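Local atomic coordinates of putative dehydrogenase (Pseudarthrobacter phenanthrenivorans, PDB entry 6A3F), a protein that catalyses the NAD+-dependent oxidation of levoglucosan to 3-dehydrolevoglucosan, working as a homotetramer of the Gfo/Idh/MocA family. Residues Y153-A158 with V376-A381; V159-K164 with A338-E343; P237-Q242 with G260-D265. One frame throughout, in Å; residues are numbered along the deposited sequence.

Starting from the N terminus, the chain first builds the Rossmann domain and leaves its strand 147-149 just before Y153-A158, the first half of interaction 1. Helix 157-167, which begins within this segment, supplies V159-K164 to interaction 2. After strands 174-182 and 225-233 and the helices between them, P237-Q242 and G260-D265 close the shortest loop, interaction 3; most of the mixed sheet follows. A338-E343 then returns to helix 157-167. Finally V376-A381, at the start of helix 380-399, closes interaction 1, joining the Rossmann edge to the start of helix 157-167. The three loops sit one within another and none cross. Interactions 1 and 2 touch; interaction 3 lies about 41 Å from interaction 2, centre to centre.

Interaction 1 of 3, residues Y153-A158 with V376-A381; sequences YRRTPA and VSPSFA
R154 and R155 both reach for the loop at S377-P378, but each grips it differently. R155 aims the end of its guanidinium at one backbone oxygen: both terminal nitrogens donate to S377 O, NH1 at 2.7 Å and NH2 at 2.9 Å. The acceptor sits in the guanidinium plane, which holds that plane in line with the carbonyl. The R155 chain runs extended from CG to NE, and a salt bridge from NE to D365 on helix 355-371 fixes the other edge of the group. R154 instead lays a face of its guanidinium over the P378 ring, whose CD stands 3.8 Å above the plane, toward the rim. Bends at chi2 (143°) and chi3 (73°) fold the chain over the proline. From there NH1 donates to S377 OG at 3.1 Å, tilted out of the guanidinium plane, while NH2 pairs with D216 of helix 206-221 and also gives a hydrogen to a water. The place is the junction between the Rossmann domain and the C-terminal domain: a backbone hydrogen bond joins P378, which can only accept through its carbonyl, to V149 on strand 147-149, and Y153, next to R154, binds levoglucosan. The peptide bond before P378 is cis. P378 CD also comes within 3.4 Å of R155 NH1, at the edge of that guanidinium. Just beyond, S379 OG caps helix 380-399 by accepting from A381 N at 2.9 Å.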
ATOM      1  N   TYR B 153       4.301  16.522 -16.017  1.00 20.06           N
ATOM      2  CA  TYR B 153       4.165  15.778 -14.797  1.00 21.12           C
ATOM      3  C   TYR B 153       4.647  16.592 -13.604  1.00 20.12           C
ATOM      4  O   TYR B 153       4.210  16.314 -12.482  1.00 20.25           O
ATOM      5  CB  TYR B 153       4.894  14.441 -14.840  1.00 21.02           C
ATOM      6  CG  TYR B 153       4.286  13.429 -15.767  1.00 20.41           C
ATOM      7  CD1 TYR B 153       3.021  12.911 -15.539  1.00 20.38           C
ATOM      8  CD2 TYR B 153       4.970  13.039 -16.920  1.00 21.55           C
ATOM      9  CE1 TYR B 153       2.478  11.973 -16.392  1.00 20.35           C
ATOM     10  CE2 TYR B 153       4.421  12.115 -17.794  1.00 21.29           C
ATOM     11  CZ  TYR B 153       3.187  11.551 -17.503  1.00 22.09           C
ATOM     12  OH  TYR B 153       2.624  10.611 -18.331  1.00 20.23           O
ATOM     13  N   ARG B 154       5.455  17.631 -13.804  1.00 22.94           N
ATOM     14  CA  ARG B 154       5.833  18.438 -12.638  1.00 22.73           C
ATOM     15  C   ARG B 154       4.648  19.279 -12.127  1.00 20.44           C
ATOM     16  O   ARG B 154       4.762  19.818 -11.014  1.00 22.11           O
ATOM     17  CB  ARG B 154       7.068  19.288 -12.941  1.00 22.68           C
ATOM     18  CG  ARG B 154       6.786  20.517 -13.788  1.00 23.45           C
ATOM     19  CD  ARG B 154       7.591  21.769 -13.444  1.00 22.61           C
ATOM     20  NE  ARG B 154       8.999  21.701 -13.856  1.00 21.86           N
ATOM     21  CZ  ARG B 154       9.839  22.743 -13.845  1.00 21.96           C
ATOM     22  NH1 ARG B 154       9.409  23.927 -13.451  1.00 26.16           N
ATOM     23  NH2 ARG B 154      11.108  22.593 -14.184  1.00 23.32           N
ATOM     24  N   ARG B 155       3.555  19.405 -12.890  1.00 21.13           N
ATOM     25  CA  ARG B 155       2.392  20.129 -12.492  1.00 21.00           C
ATOM     26  C   ARG B 155       1.325  19.161 -11.930  1.00 20.50           C
ATOM     27  O   ARG B 155       0.183  19.556 -11.745  1.00 21.72           O
ATOM     28  CB  ARG B 155       1.857  20.997 -13.640  1.00 20.24           C
ATOM     29  CG  ARG B 155       2.637  22.308 -13.768  1.00 21.10           C
ATOM     30  CD  ARG B 155       2.333  23.139 -14.989  1.00 22.79           C
ATOM     31  NE  ARG B 155       2.813  24.504 -14.787  1.00 23.22           N
ATOM     32  CZ  ARG B 155       4.054  24.946 -14.964  1.00 22.68           C
ATOM     33  NH1 ARG B 155       5.018  24.143 -15.387  1.00 22.62           N
ATOM     34  NH2 ARG B 155       4.311  26.230 -14.722  1.00 24.28           N
ATOM     35  N   THR B 156       1.666  17.899 -11.668  1.00 20.23           N
ATOM     36  CA  THR B 156       0.869  17.084 -10.763  1.00 19.81           C
ATOM     37  C   THR B 156       0.829  17.803  -9.401  1.00 17.49           C
ATOM     38  O   THR B 156       1.884  18.132  -8.864  1.00 17.51           O
ATOM     39  CB  THR B 156       1.445  15.677 -10.570  1.00 19.00           C
ATOM     40  OG1 THR B 156       1.724  14.995 -11.807  1.00 20.33           O
ATOM     41  CG2 THR B 156       0.543  14.787  -9.735  1.00 19.58           C
ATOM     42  N   PRO B 157      -0.377  18.019  -8.852  1.00 18.12           N
ATOM     43  CA  PRO B 157      -0.410  18.813  -7.644  1.00 18.71           C
ATOM     44  C   PRO B 157       0.524  18.259  -6.562  1.00 17.43           C
ATOM     45  O   PRO B 157       1.162  19.046  -5.879  1.00 19.36           O
ATOM     46  CB  PRO B 157      -1.879  18.848  -7.250  1.00 18.09           C
ATOM     47  CG  PRO B 157      -2.554  18.824  -8.584  1.00 18.55           C
ATOM     48  CD  PRO B 157      -1.710  17.863  -9.397  1.00 16.78           C
ATOM     49  N   ALA B 158       0.597  16.942  -6.386  1.00 18.58           N
ATOM     50  CA  ALA B 158       1.471  16.315  -5.404  1.00 18.16           C
ATOM     51  C   ALA B 158       2.945  16.721  -5.580  1.00 17.57           C
ATOM     52  O   ALA B 158       3.677  16.830  -4.619  1.00 18.31           O
ATOM     53  CB  ALA B 158       1.313  14.827  -5.506  1.00 16.50           C
ATOM     54  N   VAL B 376       7.494  31.429 -18.267  1.00 27.84           N
ATOM     55  CA  VAL B 376       7.004  30.256 -17.621  1.00 26.78           C
ATOM     56  C   VAL B 376       8.148  29.267 -17.435  1.00 26.76           C
ATOM     57  O   VAL B 376       9.207  29.294 -18.142  1.00 29.66           O
ATOM     58  CB  VAL B 376       5.826  29.659 -18.402  1.00 26.82           C
ATOM     59  CG1 VAL B 376       6.269  28.917 -19.649  1.00 26.23           C
ATOM     60  CG2 VAL B 376       4.955  28.806 -17.514  1.00 31.33           C
ATOM     61  N   SER B 377       7.954  28.404 -16.430  1.00 25.85           N
ATOM     62  CA  SER B 377       8.863  27.309 -16.172  1.00 25.14           C
ATOM     63  C   SER B 377       8.105  25.978 -16.263  1.00 26.26           C
ATOM     64  O   SER B 377       6.965  25.909 -15.756  1.00 24.46           O
ATOM     65  CB  SER B 377       9.463  27.482 -14.795  1.00 27.25           C
ATOM     66  OG  SER B 377      10.508  26.557 -14.618  1.00 31.90           O
ATOM     67  N   PRO B 378       8.657  24.941 -16.905  1.00 23.64           N
ATOM     68  CA  PRO B 378       9.922  24.951 -17.670  1.00 23.96           C
ATOM     69  C   PRO B 378       9.831  25.546 -19.085  1.00 23.54           C
ATOM     70  O   PRO B 378       8.895  25.245 -19.863  1.00 22.32           O
ATOM     71  CB  PRO B 378      10.286  23.467 -17.726  1.00 24.41           C
ATOM     72  CG  PRO B 378       8.912  22.781 -17.831  1.00 22.51           C
ATOM     73  CD  PRO B 378       7.935  23.686 -17.116  1.00 22.20           C
ATOM     74  N   SER B 379      10.841  26.363 -19.400  1.00 26.69           N
ATOM     75  CA  SER B 379      10.946  27.036 -20.696  1.00 22.93           C
ATOM     76  C   SER B 379      11.857  26.241 -21.636  1.00 25.11           C
ATOM     77  O   SER B 379      12.345  25.155 -21.338  1.00 23.50           O
ATOM     78  CB  SER B 379      11.464  28.441 -20.513  1.00 23.33           C
ATOM     79  OG  SER B 379      12.877  28.411 -20.308  1.00 23.32           O
ATOM     80  N   PHE B 380      12.133  26.810 -22.808  1.00 26.64           N
ATOM     81  CA  PHE B 380      13.149  26.248 -23.681  1.00 25.93           C
ATOM     82  C   PHE B 380      14.540  26.285 -23.025  1.00 23.33           C
ATOM     83  O   PHE B 380      15.360  25.446 -23.374  1.00 26.03           O
ATOM     84  CB  PHE B 380      13.190  26.978 -25.031  1.00 25.37           C
ATOM     85  CG  PHE B 380      12.139  26.580 -26.043  1.00 26.35           C
ATOM     86  CD1 PHE B 380      10.948  25.971 -25.652  1.00 24.31           C
ATOM     87  CD2 PHE B 380      12.293  26.939 -27.378  1.00 28.76           C
ATOM     88  CE1 PHE B 380       9.964  25.688 -26.569  1.00 26.30           C
ATOM     89  CE2 PHE B 380      11.304  26.658 -28.303  1.00 28.73           C
ATOM     90  CZ  PHE B 380      10.146  26.023 -27.898  1.00 28.54           C
ATOM     91  N   ALA B 381      14.807  27.197 -22.088  1.00 25.38           N
ATOM     92  CA  ALA B 381      16.044  27.152 -21.322  1.00 25.31           C
ATOM     93  C   ALA B 381      16.134  25.818 -20.585  1.00 25.69           C
ATOM     94  O   ALA B 381      17.159  25.179 -20.604  1.00 24.84           O
ATOM     95  CB  ALA B 381      16.146  28.290 -20.339  1.00 25.84           C
TER
HETATM   96  O   HOH W   1      13.035  24.598 -13.806  1.00 26.68           O
HETATM   97  O   HOH W   2       6.293  28.905 -14.234  1.00 31.03           O

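Interaction 2 of 3, residues V159-K164 with A338-E343; sequences VALAKK and AHPYGE
P340 sets its ring against one side of helix 157-167, with CB on the methyl of A160 (CB to CB, 3.7 Å) and CD beside L161. The ring's CG comes 3.8 Å from L161 N, close to the helix backbone. The leucine side chain runs roughly perpendicular to that of the proline, L161 CD1 lying 3.9 Å from P340 CD. With CG anti to the backbone N (chi1 179°), L161 carries both its methyls on to H339: CD1 lies in the plane of the imidazole at its edge, while CD2 approaches the same ring atom, CD2 of H339, obliquely at 3.7 Å. On the other flank of P340, Y341 brings its ring in obliquely, placing CE2 3.6 Å from A160 CB, so this methyl meets proline and tyrosine together. K164 stretches a fully extended chain to the border, where a water accepts from NZ at 2.7 Å and donates to A338 O; the same amine forms a salt bridge with D326 of a neighbouring subunit. The imidazole takes its polar partner from its own loop, H339 ND1 bonding to G336 N. In the loop joining strand 330-334 to helix 355-371, then, a type II turn from H339 to G342, closed by G342 N to H339 O, packs its two central residues, P340 and Y341, on helix 157-167 of the C-terminal α/β domain.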
ATOM      1  N   VAL B 159       3.384  16.868  -6.824  1.00 16.34           N
ATOM      2  CA  VAL B 159       4.749  17.241  -7.121  1.00 17.35           C
ATOM      3  C   VAL B 159       4.993  18.726  -6.769  1.00 18.03           C
ATOM      4  O   VAL B 159       6.024  19.060  -6.142  1.00 18.73           O
ATOM      5  CB  VAL B 159       5.089  16.930  -8.591  1.00 17.38           C
ATOM      6  CG1 VAL B 159       6.519  17.397  -8.929  1.00 17.78           C
ATOM      7  CG2 VAL B 159       4.876  15.444  -8.866  1.00 18.38           C
ATOM      8  N   ALA B 160       4.042  19.586  -7.101  1.00 19.38           N
ATOM      9  CA  ALA B 160       4.102  21.005  -6.674  1.00 20.07           C
ATOM     10  C   ALA B 160       4.028  21.103  -5.147  1.00 19.42           C
ATOM     11  O   ALA B 160       4.618  22.000  -4.580  1.00 18.42           O
ATOM     12  CB  ALA B 160       2.989  21.780  -7.299  1.00 20.84           C
ATOM     13  N   LEU B 161       3.287  20.217  -4.493  1.00 19.49           N
ATOM     14  CA  LEU B 161       3.260  20.146  -3.019  1.00 19.75           C
ATOM     15  C   LEU B 161       4.646  19.793  -2.462  1.00 20.10           C
ATOM     16  O   LEU B 161       5.089  20.334  -1.436  1.00 19.78           O
ATOM     17  CB  LEU B 161       2.226  19.095  -2.596  1.00 19.32           C
ATOM     18  CG  LEU B 161       2.101  18.897  -1.082  1.00 19.08           C
ATOM     19  CD1 LEU B 161       1.687  20.206  -0.413  1.00 18.63           C
ATOM     20  CD2 LEU B 161       1.058  17.829  -0.769  1.00 19.30           C
ATOM     21  N   ALA B 162       5.318  18.824  -3.065  1.00 19.23           N
ATOM     22  CA  ALA B 162       6.708  18.467  -2.671  1.00 19.36           C
ATOM     23  C   ALA B 162       7.613  19.708  -2.755  1.00 19.95           C
ATOM     24  O   ALA B 162       8.435  20.003  -1.850  1.00 18.97           O
ATOM     25  CB  ALA B 162       7.245  17.382  -3.569  1.00 19.18           C
ATOM     26  N   LYS B 163       7.443  20.439  -3.840  1.00 21.14           N
ATOM     27  CA  LYS B 163       8.235  21.684  -4.027  1.00 22.95           C
ATOM     28  C   LYS B 163       7.929  22.686  -2.907  1.00 20.02           C
ATOM     29  O   LYS B 163       8.861  23.302  -2.337  1.00 21.33           O
ATOM     30  CB  LYS B 163       7.947  22.289  -5.396  1.00 20.76           C
ATOM     31  CG  LYS B 163       8.604  23.631  -5.674  1.00 23.60           C
ATOM     32  CD  LYS B 163      10.099  23.536  -5.765  1.00 26.15           C
ATOM     33  CE  LYS B 163      10.731  24.803  -6.323  1.00 28.97           C
ATOM     34  NZ  LYS B 163      12.190  24.631  -6.441  1.00 29.44           N
ATOM     35  N   LYS B 164       6.676  22.767  -2.508  1.00 20.04           N
ATOM     36  CA  LYS B 164       6.268  23.718  -1.489  1.00 21.04           C
ATOM     37  C   LYS B 164       6.953  23.351  -0.162  1.00 20.69           C
ATOM     38  O   LYS B 164       7.528  24.237   0.524  1.00 20.33           O
ATOM     39  CB  LYS B 164       4.754  23.762  -1.349  1.00 22.97           C
ATOM     40  CG  LYS B 164       4.275  24.623  -0.182  1.00 22.43           C
ATOM     41  CD  LYS B 164       2.866  24.407   0.235  1.00 23.45           C
ATOM     42  CE  LYS B 164       2.391  25.477   1.211  1.00 26.89           C
ATOM     43  NZ  LYS B 164       0.957  25.313   1.571  1.00 26.36           N
ATOM     44  N   ALA B 338      -6.356  22.523  -0.285  1.00 23.23           N
ATOM     45  CA  ALA B 338      -5.320  23.128   0.592  1.00 22.87           C
ATOM     46  C   ALA B 338      -3.946  23.167  -0.110  1.00 22.66           C
ATOM     47  O   ALA B 338      -2.999  23.787   0.410  1.00 21.70           O
ATOM     48  CB  ALA B 338      -5.242  22.404   1.893  1.00 21.15           C
ATOM     49  N   HIS B 339      -3.834  22.493  -1.263  1.00 20.37           N
ATOM     50  CA  HIS B 339      -2.554  22.217  -1.860  1.00 19.28           C
ATOM     51  C   HIS B 339      -2.395  22.985  -3.168  1.00 18.92           C
ATOM     52  O   HIS B 339      -3.351  23.537  -3.678  1.00 19.33           O
ATOM     53  CB  HIS B 339      -2.376  20.705  -2.056  1.00 20.59           C
ATOM     54  CG  HIS B 339      -2.741  19.920  -0.850  1.00 18.02           C
ATOM     55  ND1 HIS B 339      -4.037  19.445  -0.644  1.00 17.67           N
ATOM     56  CD2 HIS B 339      -2.016  19.563   0.231  1.00 18.27           C
ATOM     57  CE1 HIS B 339      -4.076  18.834   0.528  1.00 18.96           C
ATOM     58  NE2 HIS B 339      -2.861  18.876   1.088  1.00 16.25           N
ATOM     59  N   PRO B 340      -1.186  23.013  -3.678  1.00 20.63           N
ATOM     60  CA  PRO B 340      -0.960  23.840  -4.881  1.00 22.91           C
ATOM     61  C   PRO B 340      -1.904  23.458  -6.033  1.00 22.19           C
ATOM     62  O   PRO B 340      -2.213  22.264  -6.254  1.00 22.03           O
ATOM     63  CB  PRO B 340       0.528  23.655  -5.205  1.00 23.46           C
ATOM     64  CG  PRO B 340       1.130  23.334  -3.865  1.00 23.27           C
ATOM     65  CD  PRO B 340       0.091  22.461  -3.182  1.00 20.65           C
ATOM     66  N   TYR B 341      -2.373  24.519  -6.699  1.00 19.51           N
ATOM     67  CA  TYR B 341      -3.340  24.549  -7.804  1.00 19.37           C
ATOM     68  C   TYR B 341      -4.743  24.135  -7.336  1.00 19.11           C
ATOM     69  O   TYR B 341      -5.653  24.003  -8.167  1.00 21.16           O
ATOM     70  CB  TYR B 341      -2.918  23.654  -8.983  1.00 20.98           C
ATOM     71  CG  TYR B 341      -1.514  23.880  -9.463  1.00 22.05           C
ATOM     72  CD1 TYR B 341      -1.125  25.105  -9.982  1.00 26.01           C
ATOM     73  CD2 TYR B 341      -0.561  22.888  -9.326  1.00 25.79           C
ATOM     74  CE1 TYR B 341       0.185  25.330 -10.391  1.00 25.95           C
ATOM     75  CE2 TYR B 341       0.744  23.090  -9.750  1.00 28.36           C
ATOM     76  CZ  TYR B 341       1.108  24.307 -10.291  1.00 28.31           C
ATOM     77  OH  TYR B 341       2.409  24.466 -10.690  1.00 34.25           O
ATOM     78  N   GLY B 342      -4.949  23.943  -6.018  1.00 21.10           N
ATOM     79  CA  GLY B 342      -6.221  23.462  -5.531  1.00 20.39           C
ATOM     80  C   GLY B 342      -7.410  24.296  -5.946  1.00 20.54           C
ATOM     81  O   GLY B 342      -8.522  23.753  -6.061  1.00 21.59           O
ATOM     82  N   GLU B 343      -7.214  25.622  -6.094  1.00 22.62           N
ATOM     83  CA  GLU B 343      -8.277  26.575  -6.415  1.00 22.05           C
ATOM     84  C   GLU B 343      -8.889  26.251  -7.776  1.00 22.52           C
ATOM     85  O   GLU B 343     -10.059  26.604  -8.061  1.00 22.47           O
ATOM     86  CB  GLU B 343      -7.755  28.024  -6.370  1.00 24.88           C
ATOM     87  CG  GLU B 343      -6.873  28.418  -7.537  1.00 25.32           C
ATOM     88  CD  GLU B 343      -5.416  28.000  -7.451  1.00 28.60           C
ATOM     89  OE1 GLU B 343      -5.031  27.320  -6.451  1.00 28.18           O
ATOM     90  OE2 GLU B 343      -4.656  28.370  -8.389  1.00 31.87           O
TER
HETATM   91  O   HOH W   3      -0.597  24.719  -0.549  1.00 29.28           O

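Interaction 3 of 3, residues P237-Q242 with G260-D265; sequences PERPLQ and GPVDVD
R239 and G260 face each other as an antiparallel hydrogen-bonded pair, each backbone giving and taking one bond. R239 N donates to G260 O at 2.9 Å, and G260 N returns the bond to R239 O at the same length. G260 O also receives a CA-H...O contact from E238 CA at 3.3 Å, while the neighbouring E238-P261 pair is non-hydrogen-bonded, its CA atoms 4.3 Å apart. P261, a proline, has no N-H to offer. The next link comes from V262 N, which donates to P237 O at 2.8 Å; the N-H...O angle is 175°, yet the donor stands well above the carbonyl plane, 54° out of it. P237 O additionally accepts a CA-H...O contact from P261 CA at 3.4 Å.

The side chain of R239 crosses that of V262 obliquely, with R239 CG and CD each 3.9 Å from V262 CG2. With CG beside its backbone N (chi1 -69°) and the chain extended to NE, it carries the guanidinium past the valine to partners in the loop after strand 174-182. There NH2 donates to S186 O and NH1 to the backbone oxygens of S191 and D188, while F197 adds a cation-pi contact. These carbonyls surround the charge with acceptors. Beyond the strand pairing, the D265 carboxylate accepts from the backbone N-H groups of G205 and L207. Strands 238-242 and 256-261 together form a two-stranded antiparallel β-ribbon of the C-terminal domain, separate from its large mixed sheet and held by R239 to the loop leading toward W195 and R196 of the NADH site.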
ATOM      1  N   PRO B 237      16.924  -5.935 -29.078  1.00 27.18           N
ATOM      2  CA  PRO B 237      17.772  -5.234 -30.016  1.00 26.86           C
ATOM      3  C   PRO B 237      17.239  -5.237 -31.459  1.00 24.91           C
ATOM      4  O   PRO B 237      17.816  -4.602 -32.297  1.00 25.23           O
ATOM      5  CB  PRO B 237      19.086  -6.021 -29.950  1.00 28.04           C
ATOM      6  CG  PRO B 237      18.635  -7.406 -29.611  1.00 32.09           C
ATOM      7  CD  PRO B 237      17.522  -7.182 -28.607  1.00 29.38           C
ATOM      8  N   GLU B 238      16.145  -5.943 -31.675  1.00 24.75           N
ATOM      9  CA  GLU B 238      15.539  -6.076 -32.983  1.00 28.14           C
ATOM     10  C   GLU B 238      14.017  -6.084 -32.824  1.00 23.75           C
ATOM     11  O   GLU B 238      13.486  -6.793 -31.990  1.00 26.88           O
ATOM     12  CB  GLU B 238      16.096  -7.392 -33.548  1.00 28.26           C
ATOM     13  CG  GLU B 238      15.433  -7.967 -34.750  1.00 36.34           C
ATOM     14  CD  GLU B 238      16.308  -9.094 -35.272  1.00 35.51           C
ATOM     15  OE1 GLU B 238      15.982 -10.255 -35.002  1.00 43.31           O
ATOM     16  OE2 GLU B 238      17.361  -8.775 -35.849  1.00 41.65           O
ATOM     17  N   ARG B 239      13.320  -5.406 -33.706  1.00 23.59           N
ATOM     18  CA  ARG B 239      11.844  -5.509 -33.705  1.00 26.02           C
ATOM     19  C   ARG B 239      11.300  -5.603 -35.139  1.00 25.50           C
ATOM     20  O   ARG B 239      11.933  -5.157 -36.111  1.00 25.29           O
ATOM     21  CB  ARG B 239      11.198  -4.290 -33.049  1.00 24.43           C
ATOM     22  CG  ARG B 239      11.433  -4.198 -31.545  1.00 24.04           C
ATOM     23  CD  ARG B 239      10.997  -2.853 -30.977  1.00 24.22           C
ATOM     24  NE  ARG B 239      11.238  -2.796 -29.530  1.00 22.57           N
ATOM     25  CZ  ARG B 239      10.548  -3.461 -28.591  1.00 24.32           C
ATOM     26  NH1 ARG B 239       9.516  -4.227 -28.911  1.00 20.62           N
ATOM     27  NH2 ARG B 239      10.924  -3.359 -27.312  1.00 21.17           N
ATOM     28  N   PRO B 240      10.102  -6.153 -35.247  1.00 25.63           N
ATOM     29  CA  PRO B 240       9.480  -6.250 -36.565  1.00 25.52           C
ATOM     30  C   PRO B 240       8.952  -4.909 -37.055  1.00 26.41           C
ATOM     31  O   PRO B 240       8.291  -4.211 -36.310  1.00 27.24           O
ATOM     32  CB  PRO B 240       8.263  -7.176 -36.371  1.00 27.73           C
ATOM     33  CG  PRO B 240       7.972  -7.087 -34.887  1.00 26.82           C
ATOM     34  CD  PRO B 240       9.338  -6.903 -34.252  1.00 24.78           C
ATOM     35  N   LEU B 241       9.161  -4.587 -38.331  1.00 23.38           N
ATOM     36  CA  LEU B 241       8.475  -3.465 -38.887  1.00 24.00           C
ATOM     37  C   LEU B 241       6.983  -3.826 -39.006  1.00 26.45           C
ATOM     38  O   LEU B 241       6.640  -4.994 -39.104  1.00 29.02           O
ATOM     39  CB  LEU B 241       9.115  -3.130 -40.246  1.00 23.23           C
ATOM     40  CG  LEU B 241      10.500  -2.485 -40.189  1.00 24.22           C
ATOM     41  CD1 LEU B 241      11.248  -2.641 -41.523  1.00 29.18           C
ATOM     42  CD2 LEU B 241      10.426  -0.997 -39.823  1.00 29.23           C
ATOM     43  N   GLN B 242       6.107  -2.820 -38.966  1.00 30.69           N
ATOM     44  CA  GLN B 242       4.661  -2.975 -39.320  1.00 34.79           C
ATOM     45  C   GLN B 242       4.506  -2.817 -40.837  1.00 30.56           C
ATOM     46  O   GLN B 242       4.736  -1.724 -41.346  1.00 29.29           O
ATOM     47  CB  GLN B 242       3.786  -1.908 -38.658  1.00 36.50           C
ATOM     48  CG  GLN B 242       3.650  -2.090 -37.154  1.00 44.02           C
ATOM     49  CD  GLN B 242       2.784  -1.039 -36.487  1.00 44.66           C
ATOM     50  OE1 GLN B 242       3.126   0.143 -36.410  1.00 46.24           O
ATOM     51  NE2 GLN B 242       1.638  -1.475 -35.997  1.00 49.99           N
ATOM     52  N   GLY B 260      14.084  -5.047 -37.993  1.00 29.14           N
ATOM     53  CA  GLY B 260      15.072  -3.975 -38.044  1.00 32.14           C
ATOM     54  C   GLY B 260      15.671  -3.758 -36.653  1.00 34.93           C
ATOM     55  O   GLY B 260      15.104  -4.251 -35.674  1.00 28.74           O
ATOM     56  N   PRO B 261      16.843  -3.114 -36.576  1.00 32.15           N
ATOM     57  CA  PRO B 261      17.538  -3.038 -35.307  1.00 34.39           C
ATOM     58  C   PRO B 261      17.025  -1.847 -34.496  1.00 27.17           C
ATOM     59  O   PRO B 261      16.610  -0.830 -35.014  1.00 25.91           O
ATOM     60  CB  PRO B 261      19.035  -2.836 -35.657  1.00 35.69           C
ATOM     61  CG  PRO B 261      18.953  -2.005 -36.932  1.00 37.66           C
ATOM     62  CD  PRO B 261      17.716  -2.554 -37.646  1.00 38.83           C
ATOM     63  N   VAL B 262      17.099  -2.017 -33.179  1.00 29.61           N
ATOM     64  CA  VAL B 262      16.843  -0.923 -32.264  1.00 26.33           C
ATOM     65  C   VAL B 262      18.203  -0.325 -31.909  1.00 23.42           C
ATOM     66  O   VAL B 262      19.007  -1.006 -31.245  1.00 27.71           O
ATOM     67  CB  VAL B 262      16.111  -1.450 -31.011  1.00 25.29           C
ATOM     68  CG1 VAL B 262      16.004  -0.361 -29.948  1.00 26.36           C
ATOM     69  CG2 VAL B 262      14.748  -2.067 -31.353  1.00 26.71           C
ATOM     70  N   ASP B 263      18.416   0.929 -32.224  1.00 24.43           N
ATOM     71  CA  ASP B 263      19.740   1.513 -31.989  1.00 28.00           C
ATOM     72  C   ASP B 263      19.638   2.576 -30.935  1.00 30.17           C
ATOM     73  O   ASP B 263      20.335   3.605 -31.016  1.00 27.98           O
ATOM     74  CB  ASP B 263      20.315   2.087 -33.277  1.00 31.58           C
ATOM     75  CG  ASP B 263      19.395   3.121 -33.921  1.00 38.78           C
ATOM     76  OD1 ASP B 263      18.247   3.358 -33.440  1.00 35.32           O
ATOM     77  OD2 ASP B 263      19.816   3.709 -34.934  1.00 36.14           O
ATOM     78  N   VAL B 264      18.705   2.371 -29.993  1.00 27.94           N
ATOM     79  CA  VAL B 264      18.593   3.275 -28.881  1.00 24.53           C
ATOM     80  C   VAL B 264      18.542   2.429 -27.628  1.00 23.00           C
ATOM     81  O   VAL B 264      18.399   1.247 -27.718  1.00 22.93           O
ATOM     82  CB  VAL B 264      17.358   4.179 -28.962  1.00 24.69           C
ATOM     83  CG1 VAL B 264      17.478   5.146 -30.113  1.00 27.83           C
ATOM     84  CG2 VAL B 264      16.073   3.374 -29.017  1.00 25.01           C
ATOM     85  N   ASP B 265      18.619   3.129 -26.492  1.00 23.46           N
ATOM     86  CA  ASP B 265      18.574   2.529 -25.195  1.00 22.80           C
ATOM     87  C   ASP B 265      17.117   2.165 -24.821  1.00 21.00           C
ATOM     88  O   ASP B 265      16.233   2.979 -25.053  1.00 22.30           O
ATOM     89  CB  ASP B 265      19.146   3.563 -24.200  1.00 21.32           C
ATOM     90  CG  ASP B 265      18.358   4.866 -24.172  1.00 22.38           C
ATOM     91  OD1 ASP B 265      18.426   5.648 -25.131  1.00 22.93           O
ATOM     92  OD2 ASP B 265      17.654   5.151 -23.161  1.00 23.61           O
TER